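Local coordinates for NADH-rubredoxin oxidoreductase (Clostridium acetobutylicum, PDB 3KLJ), which passes electrons from NADH through its bound FAD to rubredoxin, an intermediate step in the dioxygen-scavenging chain of an obligate anaerobe, at residues R48-L51 and N52-I55. Numbering follows the deposited sequence.
Sequences RPRL and NEII. With FAD (flavin-adenine dinucleotide), chain B.
Arg50 and Glu53, one turn apart, are joined twice, by side chain and by backbone. NH1 of Arg50 gives a nearly straight salt-bridge hydrogen bond of 2.8 Å to OE2 of Glu53, with OE1 lying equally near; OE2 lies in the guanidinium plane, yet the donor comes to it from above the carboxylate plane, and the two flat groups are turned 53° apart. Bends at chi2 and chi3 fold the arginine back toward the acid, and its CD passes 3.2 Å from the same OE2. Along the backbone, Glu53 N donates to Arg50 O (2.8 Å), while Leu51 O receives weak bonds from the amides of both Ile54 and Ile55. The side chains of Leu51 and Ile54 lie side by side, pointing the same way, with CD2 of Leu51 4.1 Å from CG1 of Ile54. Here the 3-10 segment 48-50, with its own bond from Leu51 N to Arg48 O, runs into helix 51-56 of the FAD-binding domain in a glutathione-reductase-type fold, and the FAD pocket lies at the 3-10 end. Pro49 sets the CB-CG edge of its ring against the isoalloxazine, CB 3.5 Å from FAD N5. Arg48 reaches the pyrophosphate: NE points at FAD O2A (2.7 Å, 167°) and NH1 adds a weak bond to the same oxygen, a pairing that probably offsets phosphate charge. A first torsion placing CG opposite the backbone N (chi1 -165°) and a bend at chi3 carry the guanidinium there. Glu41 holds NH1 by a salt bridge, and Tyr46 OH and Tyr131 O hold NH2. Leu51 and Ile54 both pack on Tyr133 of helix 133-146; OE1 of Glu53 also forms a salt bridge with Lys57 NZ.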
loop_
_atom_site.group_PDB
_atom_site.type_symbol
_atom_site.label_atom_id
_atom_site.label_comp_id
_atom_site.label_asym_id
_atom_site.label_seq_id
_atom_site.Cartn_x
_atom_site.Cartn_y
_atom_site.Cartn_z
ATOM N N ARG A 48 -0.722 3.200 -9.382
ATOM C CA ARG A 48 -1.890 2.852 -8.566
ATOM C C ARG A 48 -2.284 3.877 -7.465
ATOM O O ARG A 48 -3.478 4.109 -7.275
ATOM C CB ARG A 48 -1.724 1.438 -7.973
ATOM C CG ARG A 48 -3.008 0.804 -7.390
ATOM C CD ARG A 48 -2.753 -0.654 -6.904
ATOM N NE ARG A 48 -2.246 -1.500 -7.992
ATOM C CZ ARG A 48 -2.977 -1.929 -9.024
ATOM N NH1 ARG A 48 -2.418 -2.674 -9.969
ATOM N NH2 ARG A 48 -4.265 -1.624 -9.117
ATOM N N PRO A 49 -1.298 4.475 -6.734
ATOM C CA PRO A 49 -1.690 5.462 -5.712
ATOM C C PRO A 49 -2.469 6.675 -6.218
ATOM O O PRO A 49 -3.027 7.407 -5.400
ATOM C CB PRO A 49 -0.342 5.904 -5.104
ATOM C CG PRO A 49 0.543 4.682 -5.268
ATOM C CD PRO A 49 0.143 4.153 -6.642
ATOM N N ARG A 50 -2.538 6.878 -7.533
ATOM C CA ARG A 50 -3.262 8.035 -8.059
ATOM C C ARG A 50 -4.713 7.703 -8.419
ATOM O O ARG A 50 -5.393 8.525 -9.009
ATOM C CB ARG A 50 -2.538 8.675 -9.252
ATOM C CG ARG A 50 -1.063 8.838 -9.041
ATOM C CD ARG A 50 -0.542 10.171 -9.468
ATOM N NE ARG A 50 -0.415 10.306 -10.905
ATOM C CZ ARG A 50 -1.108 11.161 -11.656
ATOM N NH1 ARG A 50 -2.006 11.969 -11.117
ATOM N NH2 ARG A 50 -0.902 11.198 -12.957
ATOM N N LEU A 51 -5.177 6.510 -8.039
ATOM C CA LEU A 51 -6.562 6.102 -8.295
ATOM C C LEU A 51 -7.576 7.096 -7.707
ATOM O O LEU A 51 -8.649 7.308 -8.278
ATOM C CB LEU A 51 -6.820 4.665 -7.806
ATOM C CG LEU A 51 -6.286 3.546 -8.716
ATOM C CD1 LEU A 51 -6.455 2.182 -8.068
ATOM C CD2 LEU A 51 -6.944 3.561 -10.100
ATOM N N ASN A 52 -7.221 7.726 -6.588
ATOM C CA ASN A 52 -8.071 8.747 -5.990
ATOM C C ASN A 52 -8.314 9.931 -6.931
ATOM O O ASN A 52 -9.347 10.582 -6.852
ATOM C CB ASN A 52 -7.504 9.206 -4.642
ATOM C CG ASN A 52 -7.821 8.229 -3.519
ATOM O OD1 ASN A 52 -8.950 7.752 -3.405
ATOM N ND2 ASN A 52 -6.828 7.926 -2.690
ATOM N N GLU A 53 -7.369 10.179 -7.841
ATOM C CA GLU A 53 -7.486 11.264 -8.823
ATOM C C GLU A 53 -8.430 10.936 -9.978
ATOM O O GLU A 53 -8.996 11.842 -10.607
ATOM C CB GLU A 53 -6.116 11.665 -9.364
ATOM C CG GLU A 53 -5.168 12.174 -8.299
ATOM C CD GLU A 53 -3.874 12.692 -8.873
ATOM O OE1 GLU A 53 -3.918 13.568 -9.765
ATOM O OE2 GLU A 53 -2.803 12.224 -8.427
ATOM N N ILE A 54 -8.584 9.647 -10.260
ATOM C CA ILE A 54 -9.578 9.175 -11.219
ATOM C C ILE A 54 -10.958 9.608 -10.710
ATOM O O ILE A 54 -11.789 10.108 -11.468
ATOM C CB ILE A 54 -9.515 7.613 -11.393
ATOM C CG1 ILE A 54 -8.107 7.145 -11.795
ATOM C CG2 ILE A 54 -10.593 7.112 -12.353
ATOM C CD1 ILE A 54 -7.533 7.796 -13.045
ATOM N N ILE A 55 -11.167 9.443 -9.405
ATOM C CA ILE A 55 -12.388 9.884 -8.743
ATOM C C ILE A 55 -12.412 11.421 -8.596
ATOM O O ILE A 55 -13.316 12.069 -9.114
ATOM C CB ILE A 55 -12.579 9.152 -7.379
ATOM C CG1 ILE A 55 -12.833 7.654 -7.611
ATOM C CG2 ILE A 55 -13.727 9.768 -6.578
ATOM C CD1 ILE A 55 -12.429 6.755 -6.461
HETATM P PA FAD B . 0.261 -4.080 -7.720
HETATM O O1A FAD B . -0.929 -4.626 -6.978
HETATM O O2A FAD B . 0.194 -2.584 -7.914
HETATM O O5B FAD B . 0.392 -4.811 -9.133
HETATM C C5B FAD B . 0.320 -6.222 -9.231
HETATM C C4B FAD B . -0.369 -6.603 -10.541
HETATM O O4B FAD B . -0.334 -8.020 -10.706
HETATM C C3B FAD B . -1.841 -6.200 -10.529
HETATM O O3B FAD B . -2.133 -5.470 -11.709
HETATM C C2B FAD B . -2.610 -7.507 -10.484
HETATM O O2B FAD B . -3.797 -7.464 -11.245
HETATM C C1B FAD B . -1.616 -8.489 -11.089
HETATM N N9A FAD B . -1.823 -9.883 -10.658
HETATM C C8A FAD B . -2.250 -10.326 -9.434
HETATM N N7A FAD B . -2.300 -11.679 -9.459
HETATM C C5A FAD B . -1.906 -12.109 -10.675
HETATM C C6A FAD B . -1.783 -13.384 -11.228
HETATM N N6A FAD B . -2.335 -14.434 -10.618
HETATM N N1A FAD B . -1.352 -13.505 -12.538
HETATM C C2A FAD B . -1.048 -12.385 -13.289
HETATM N N3A FAD B . -1.185 -11.125 -12.737
HETATM C C4A FAD B . -1.604 -10.989 -11.444
HETATM N N1 FAD B . 1.543 3.332 -1.672
HETATM C C2 FAD B . 2.324 4.354 -1.176
HETATM O O2 FAD B . 3.505 4.152 -0.951
HETATM N N3 FAD B . 1.795 5.610 -0.958
HETATM C C4 FAD B . 0.467 5.848 -1.222
HETATM O O4 FAD B . 0.021 6.978 -1.002
HETATM C C4X FAD B . -0.346 4.816 -1.713
HETATM N N5 FAD B . -1.686 5.032 -1.996
HETATM C C5X FAD B . -2.477 4.010 -2.486
HETATM C C6 FAD B . -3.832 4.236 -2.763
HETATM C C7 FAD B . -4.620 3.190 -3.271
HETATM C C7M FAD B . -6.071 3.425 -3.569
HETATM C C8 FAD B . -4.060 1.931 -3.486
HETATM C C8M FAD B . -4.884 0.787 -4.024
HETATM C C9 FAD B . -2.716 1.714 -3.203
HETATM C C9A FAD B . -1.920 2.751 -2.707
HETATM N N10 FAD B . -0.572 2.528 -2.432
HETATM C C10 FAD B . 0.210 3.556 -1.940
HETATM C "C1'" FAD B . 0.024 1.176 -2.644
HETATM C "C2'" FAD B . 0.771 1.063 -3.956
HETATM O "O2'" FAD B . -0.158 1.204 -5.011
HETATM C "C3'" FAD B . 1.412 -0.310 -3.988
HETATM O "O3'" FAD B . 2.414 -0.388 -2.991
HETATM C "C4'" FAD B . 2.044 -0.645 -5.329
HETATM O "O4'" FAD B . 1.083 -0.542 -6.372
HETATM C "C5'" FAD B . 2.546 -2.082 -5.276
HETATM O "O5'" FAD B . 2.946 -2.433 -6.576
HETATM P P FAD B . 3.045 -3.966 -6.982
HETATM O O1P FAD B . 3.555 -4.057 -8.411
HETATM O O2P FAD B . 3.862 -4.746 -5.982
HETATM O O3P FAD B . 1.541 -4.541 -6.861
#